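Local coordinates for effector protein MavE (Legionella pneumophila subsp. pneumophila, PDB 6PIR) that is a virulence effector indispensable for endoplasmic reticulum-mediated remodelling of the Legionella-containing vacuole, for lysosomal evasion and for replication inside host cells, at residues A74-S77 / E78-N82; R115-S118 / V119-S123. One frame throughout, in Å; residues are numbered along the deposited sequence.

Interaction 1: A74-S77 / E78-N82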
ATOM      1  N   ALA A  74      -7.916  -1.263   2.087  1.00 29.02           N
ATOM      2  CA  ALA A  74      -9.355  -1.123   2.274  1.00 32.28           C
ATOM      3  C   ALA A  74     -10.032  -0.637   1.001  1.00 29.46           C
ATOM      4  O   ALA A  74     -11.048  -1.203   0.572  1.00 30.53           O
ATOM      5  CB  ALA A  74      -9.619  -0.138   3.425  1.00 28.70           C
ATOM      6  N   LEU A  75      -9.482   0.425   0.386  1.00 28.32           N
ATOM      7  CA  LEU A  75     -10.113   1.033  -0.778  1.00 28.22           C
ATOM      8  C   LEU A  75     -10.087   0.100  -1.986  1.00 29.24           C
ATOM      9  O   LEU A  75     -11.093  -0.050  -2.697  1.00 30.20           O
ATOM     10  CB  LEU A  75      -9.422   2.353  -1.111  1.00 27.29           C
ATOM     11  CG  LEU A  75      -9.669   3.507  -0.102  1.00 28.39           C
ATOM     12  CD1 LEU A  75      -8.691   4.624  -0.354  1.00 26.99           C
ATOM     13  CD2 LEU A  75     -11.092   4.006  -0.222  1.00 30.29           C
ATOM     14  N   VAL A  76      -8.957  -0.557  -2.222  1.00 29.40           N
ATOM     15  CA  VAL A  76      -8.924  -1.520  -3.320  1.00 30.55           C
ATOM     16  C   VAL A  76      -9.839  -2.697  -3.028  1.00 32.06           C
ATOM     17  O   VAL A  76     -10.622  -3.111  -3.887  1.00 43.58           O
ATOM     18  CB  VAL A  76      -7.477  -1.981  -3.593  1.00 30.49           C
ATOM     19  CG1 VAL A  76      -7.466  -3.132  -4.609  1.00 31.95           C
ATOM     20  CG2 VAL A  76      -6.638  -0.803  -4.114  1.00 29.21           C
ATOM     21  N   SER A  77      -9.788  -3.236  -1.810  1.00 32.32           N
ATOM     22  CA  SER A  77     -10.545  -4.436  -1.502  1.00 35.26           C
ATOM     23  C   SER A  77     -12.042  -4.196  -1.593  1.00 38.76           C
ATOM     24  O   SER A  77     -12.787  -5.115  -1.932  1.00 41.44           O
ATOM     25  CB  SER A  77     -10.201  -4.959  -0.105  1.00 37.44           C
ATOM     26  OG  SER A  77      -8.849  -5.341   0.028  1.00 37.97           O
ATOM     27  N   GLU A  78     -12.522  -2.984  -1.283  1.00 38.47           N
ATOM     28  CA  GLU A  78     -13.973  -2.822  -1.317  1.00 42.31           C
ATOM     29  C   GLU A  78     -14.551  -2.740  -2.731  1.00 44.06           C
ATOM     30  O   GLU A  78     -15.776  -2.729  -2.866  1.00 43.55           O
ATOM     31  CB  GLU A  78     -14.401  -1.607  -0.487  1.00 39.00           C
ATOM     32  CG  GLU A  78     -14.020  -0.307  -1.064  1.00 39.32           C
ATOM     33  CD  GLU A  78     -14.307   0.821  -0.098  1.00 43.16           C
ATOM     34  OE1 GLU A  78     -14.227   1.995  -0.532  1.00 45.81           O
ATOM     35  OE2 GLU A  78     -14.545   0.519   1.095  1.00 39.33           O
ATOM     36  N   LYS A  79     -13.718  -2.690  -3.777  1.00 43.90           N
ATOM     37  CA  LYS A  79     -14.224  -2.736  -5.148  1.00 45.97           C
ATOM     38  C   LYS A  79     -14.824  -4.101  -5.519  1.00 50.16           C
ATOM     39  O   LYS A  79     -15.626  -4.171  -6.454  1.00 50.16           O
ATOM     40  CB  LYS A  79     -13.104  -2.364  -6.130  1.00 47.29           C
ATOM     41  CG  LYS A  79     -13.471  -2.385  -7.612  1.00 47.53           C
ATOM     42  CD  LYS A  79     -12.301  -1.946  -8.448  1.00 48.07           C
ATOM     43  CE  LYS A  79     -12.568  -2.041  -9.955  1.00 46.54           C
ATOM     44  NZ  LYS A  79     -11.384  -1.520 -10.716  1.00 45.00           N
ATOM     45  N   TYR A  80     -14.444  -5.177  -4.822  1.00 50.77           N
ATOM     46  CA  TYR A  80     -14.878  -6.549  -5.119  1.00 48.61           C
ATOM     47  C   TYR A  80     -16.085  -6.886  -4.261  1.00 48.38           C
ATOM     48  O   TYR A  80     -15.949  -7.305  -3.115  1.00 46.32           O
ATOM     49  CB  TYR A  80     -13.760  -7.543  -4.846  1.00 44.13           C
ATOM     50  CG  TYR A  80     -12.497  -7.206  -5.574  1.00 46.21           C
ATOM     51  CD1 TYR A  80     -12.291  -7.622  -6.880  1.00 52.80           C
ATOM     52  CD2 TYR A  80     -11.513  -6.467  -4.956  1.00 44.35           C
ATOM     53  CE1 TYR A  80     -11.125  -7.306  -7.556  1.00 51.49           C
ATOM     54  CE2 TYR A  80     -10.343  -6.139  -5.620  1.00 46.74           C
ATOM     55  CZ  TYR A  80     -10.155  -6.570  -6.919  1.00 53.21           C
ATOM     56  OH  TYR A  80      -8.993  -6.251  -7.584  1.00 57.81           O
ATOM     57  N   GLU A  81     -17.274  -6.697  -4.817  1.00 52.21           N
ATOM     58  CA  GLU A  81     -18.508  -7.008  -4.103  1.00 57.24           C
ATOM     59  C   GLU A  81     -18.828  -8.505  -4.147  1.00 55.74           C
ATOM     60  O   GLU A  81     -18.591  -9.182  -5.150  1.00 59.73           O
ATOM     61  CB  GLU A  81     -19.648  -6.181  -4.697  1.00 64.27           C
ATOM     62  CG  GLU A  81     -19.111  -5.005  -5.522  1.00 69.26           C
ATOM     63  CD  GLU A  81     -19.722  -3.654  -5.161  1.00 73.47           C
ATOM     64  OE1 GLU A  81     -20.618  -3.202  -5.909  1.00 75.62           O
ATOM     65  OE2 GLU A  81     -19.299  -3.035  -4.150  1.00 74.11           O
ATOM     66  N   ASN A  82     -19.347  -9.016  -3.033  1.00 54.12           N
ATOM     67  CA  ASN A  82     -19.733 -10.418  -2.881  1.00 53.61           C
ATOM     68  C   ASN A  82     -18.712 -11.448  -3.364  1.00 51.92           C
ATOM     69  O   ASN A  82     -19.000 -12.238  -4.277  1.00 50.04           O
ATOM     70  CB  ASN A  82     -21.078 -10.642  -3.555  1.00 56.61           C
ATOM     71  CG  ASN A  82     -22.153  -9.800  -2.937  1.00 56.78           C
ATOM     72  OD1 ASN A  82     -22.507 -10.007  -1.778  1.00 59.96           O
ATOM     73  ND2 ASN A  82     -22.661  -8.826  -3.685  1.00 55.16           N
TER
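Glu78 N donates to Ala74 O at 3.0 Å, with an N-H...O angle of 144°. This is a helical i to i+4 bond at the end of helix 59-77. The Glu78 side chain then folds back beside Leu75, and the two point the same way. Glu78 CG lies between the backbone N and the carbonyl carbon (chi1 70°), which brings it to 3.4 Å from Leu75 O. The carboxylate atom Glu78 OE1 passes Leu75 CD2 at 3.7 Å, an apolar neighbour rather than a polar partner. Phe35 of helix 26-36 touches both side chains.

Lys79 changes the spacing. Lys79 N bonds Val76 O at 3.1 Å, three residues back, and the donor stands well above the carbonyl plane. The lysine chain is fully extended and runs out away from 74-77.

Tyr80 closes a type I beta turn that runs from Ser77. Tyr80 N makes a weak bond to Ser77 O at 3.3 Å. The ring lies back against the carbonyls of Val76 and Ser77. Ser77 O lies at the ring edge, in plane, 3.5 Å from Tyr80 CD2. Val76 O is 3.5 Å from Tyr80 CE2, and Val76 CG1 adds an apolar contact to the same atom. Phe6 meets the Tyr80 ring, and Ile91 of helix 85-106 touches both Tyr80 and Ser77.

The last carbonyls of the helix are thus met by a shift from i+4 to i+3 bonding. Ser77 O also faces the C-H edge of the Tyr80 ring, and that partly positive edge probably complements this one oxygen weakly.

Interaction 2: R115-S118 / V119-S123; sequences RLKS and VRENS
Ser118 O accepts the shortest bond across this turn, from Asn122 N at 2.8 Å and almost straight at 177°. The Asn122 amide folds back over the same carbonyl, its CG 3.2 Å from Ser118 O. ND2 does not bond there; it donates to Leu106 O.

Three more i to i+4 bonds run alongside, from Val119, Arg120 and Glu121 N to the carbonyls of Arg115, Leu116 and Lys117. This is regular alpha helix.

On the outer side, Lys117 CG is flanked by two charged groups. Arg120 bends at chi3 (79°) and brings one guanidinium face against the lysine chain, with Arg120 NH2 3.7 Å from Lys117 CG. Arg120 NH1 bonds Leu22 O. The Glu121 carboxylate lies alongside, and Glu121 OE2 is also 3.7 Å from Lys117 CG. Lys117 NZ stays 6.2 Å from Glu121 OE2, too far for a salt bridge.

The inner side is apolar: Leu116 CD1 meets Val119 CG2 at 4.4 Å. Both residues pack on Phe65 of helix 59-77 and on Leu22, and Val119 also reaches Leu18 of helix 5-21. The first turns of helix 115-134 therefore lie against these two helices.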
ATOM      1  N   ARG A 115      10.814  11.043   4.172  1.00 22.61           N
ATOM      2  CA  ARG A 115      10.741   9.631   3.807  1.00 22.71           C
ATOM      3  C   ARG A 115       9.483   9.299   3.026  1.00 22.45           C
ATOM      4  O   ARG A 115       9.500   8.407   2.168  1.00 22.72           O
ATOM      5  CB  ARG A 115      10.802   8.773   5.058  1.00 22.73           C
ATOM      6  CG  ARG A 115      12.095   8.871   5.820  1.00 24.01           C
ATOM      7  CD  ARG A 115      12.255   7.651   6.710  1.00 27.82           C
ATOM      8  NE  ARG A 115      13.379   7.761   7.635  1.00 30.63           N
ATOM      9  CZ  ARG A 115      14.648   7.530   7.316  1.00 29.33           C
ATOM     10  NH1 ARG A 115      14.968   7.204   6.074  1.00 25.00           N
ATOM     11  NH2 ARG A 115      15.606   7.636   8.240  1.00 28.45           N
ATOM     12  N   LEU A 116       8.369   9.965   3.336  1.00 24.25           N
ATOM     13  CA  LEU A 116       7.132   9.641   2.644  1.00 22.97           C
ATOM     14  C   LEU A 116       7.152  10.149   1.216  1.00 22.20           C
ATOM     15  O   LEU A 116       6.544   9.523   0.336  1.00 23.13           O
ATOM     16  CB  LEU A 116       5.949  10.205   3.427  1.00 24.18           C
ATOM     17  CG  LEU A 116       5.482   9.326   4.618  1.00 30.30           C
ATOM     18  CD1 LEU A 116       5.155   7.864   4.256  1.00 30.85           C
ATOM     19  CD2 LEU A 116       6.462   9.316   5.764  1.00 31.85           C
ATOM     20  N   LYS A 117       7.878  11.244   0.954  1.00 23.00           N
ATOM     21  CA  LYS A 117       8.079  11.645  -0.435  1.00 21.76           C
ATOM     22  C   LYS A 117       8.839  10.548  -1.176  1.00 20.81           C
ATOM     23  O   LYS A 117       8.517  10.208  -2.333  1.00 23.30           O
ATOM     24  CB  LYS A 117       8.808  13.000  -0.480  1.00 24.35           C
ATOM     25  CG  LYS A 117       9.033  13.565  -1.901  1.00 27.84           C
ATOM     26  CD  LYS A 117       9.787  14.923  -1.905  1.00 33.78           C
ATOM     27  CE  LYS A 117       9.026  16.066  -1.215  1.00 37.03           C
ATOM     28  NZ  LYS A 117       9.731  17.403  -1.433  1.00 38.75           N
ATOM     29  N   SER A 118       9.828   9.944  -0.510  1.00 22.66           N
ATOM     30  CA  SER A 118      10.564   8.842  -1.152  1.00 23.97           C
ATOM     31  C   SER A 118       9.672   7.646  -1.389  1.00 25.38           C
ATOM     32  O   SER A 118       9.785   6.985  -2.426  1.00 29.57           O
ATOM     33  CB  SER A 118      11.770   8.426  -0.321  1.00 27.56           C
ATOM     34  OG  SER A 118      12.760   9.433  -0.283  1.00 26.75           O
ATOM     35  N   VAL A 119       8.810   7.319  -0.417  1.00 22.35           N
ATOM     36  CA  VAL A 119       7.877   6.216  -0.596  1.00 24.02           C
ATOM     37  C   VAL A 119       6.998   6.486  -1.797  1.00 22.90           C
ATOM     38  O   VAL A 119       6.788   5.615  -2.638  1.00 24.22           O
ATOM     39  CB  VAL A 119       7.032   5.987   0.669  1.00 22.55           C
ATOM     40  CG1 VAL A 119       5.947   4.948   0.359  1.00 23.48           C
ATOM     41  CG2 VAL A 119       7.929   5.535   1.814  1.00 24.40           C
ATOM     42  N   ARG A 120       6.458   7.702  -1.878  1.00 24.71           N
ATOM     43  CA  ARG A 120       5.649   8.106  -3.013  1.00 28.50           C
ATOM     44  C   ARG A 120       6.381   7.824  -4.319  1.00 30.36           C
ATOM     45  O   ARG A 120       5.804   7.249  -5.247  1.00 31.45           O
ATOM     46  CB  ARG A 120       5.321   9.588  -2.872  1.00 33.86           C
ATOM     47  CG  ARG A 120       4.171  10.131  -3.677  1.00 38.35           C
ATOM     48  CD  ARG A 120       3.775  11.475  -3.019  1.00 43.35           C
ATOM     49  NE  ARG A 120       4.650  12.598  -3.364  1.00 46.64           N
ATOM     50  CZ  ARG A 120       4.860  13.660  -2.579  1.00 48.11           C
ATOM     51  NH1 ARG A 120       4.278  13.740  -1.390  1.00 42.53           N
ATOM     52  NH2 ARG A 120       5.674  14.645  -2.971  1.00 52.88           N
ATOM     53  N   GLU A 121       7.670   8.197  -4.394  1.00 29.37           N
ATOM     54  CA  GLU A 121       8.404   8.046  -5.653  1.00 29.77           C
ATOM     55  C   GLU A 121       8.765   6.587  -5.937  1.00 29.67           C
ATOM     56  O   GLU A 121       8.646   6.128  -7.080  1.00 33.61           O
ATOM     57  CB  GLU A 121       9.610   8.969  -5.642  1.00 35.20           C
ATOM     58  CG  GLU A 121       9.136  10.424  -5.739  1.00 42.50           C
ATOM     59  CD  GLU A 121      10.175  11.395  -5.231  1.00 49.36           C
ATOM     60  OE1 GLU A 121      11.190  10.892  -4.701  1.00 52.10           O
ATOM     61  OE2 GLU A 121       9.974  12.632  -5.341  1.00 47.07           O
ATOM     62  N   ASN A 122       9.192   5.837  -4.913  1.00 30.75           N
ATOM     63  CA  ASN A 122       9.372   4.394  -5.052  1.00 30.36           C
ATOM     64  C   ASN A 122       8.101   3.769  -5.622  1.00 29.63           C
ATOM     65  O   ASN A 122       8.136   3.021  -6.606  1.00 30.91           O
ATOM     66  CB  ASN A 122       9.683   3.742  -3.687  1.00 31.88           C
ATOM     67  CG  ASN A 122      11.066   4.117  -3.114  1.00 31.61           C
ATOM     68  OD1 ASN A 122      11.956   4.593  -3.827  1.00 31.92           O
ATOM     69  ND2 ASN A 122      11.240   3.909  -1.796  1.00 25.23           N
ATOM     70  N   SER A 123       6.952   4.128  -5.037  1.00 28.65           N
ATOM     71  CA  SER A 123       5.672   3.583  -5.453  1.00 27.54           C
ATOM     72  C   SER A 123       5.371   3.931  -6.902  1.00 30.40           C
ATOM     73  O   SER A 123       4.954   3.070  -7.681  1.00 30.78           O
ATOM     74  CB  SER A 123       4.562   4.107  -4.520  1.00 25.26           C
ATOM     75  OG  SER A 123       3.323   3.539  -4.872  1.00 33.80           O
TER

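This chain is a helical fragment of the full-length protein. From the N terminus, helix 5-21 comes first and packs on both contacts; helix 26-36 follows and packs on interaction 1. Interaction 1 lies at the end of helix 59-77, where the chain turns into the loop that leads to helix 85-106. Interaction 2 comes later, in the opening turns of helix 115-134. Both are local, so neither closes a long loop. They stand in series, without nesting or crossing. The centres of interactions 1 and 2 are about 25 Å apart, and the two do not touch. Helix 59-77 also links them: it ends in interaction 1, while its Phe65 meets interaction 2.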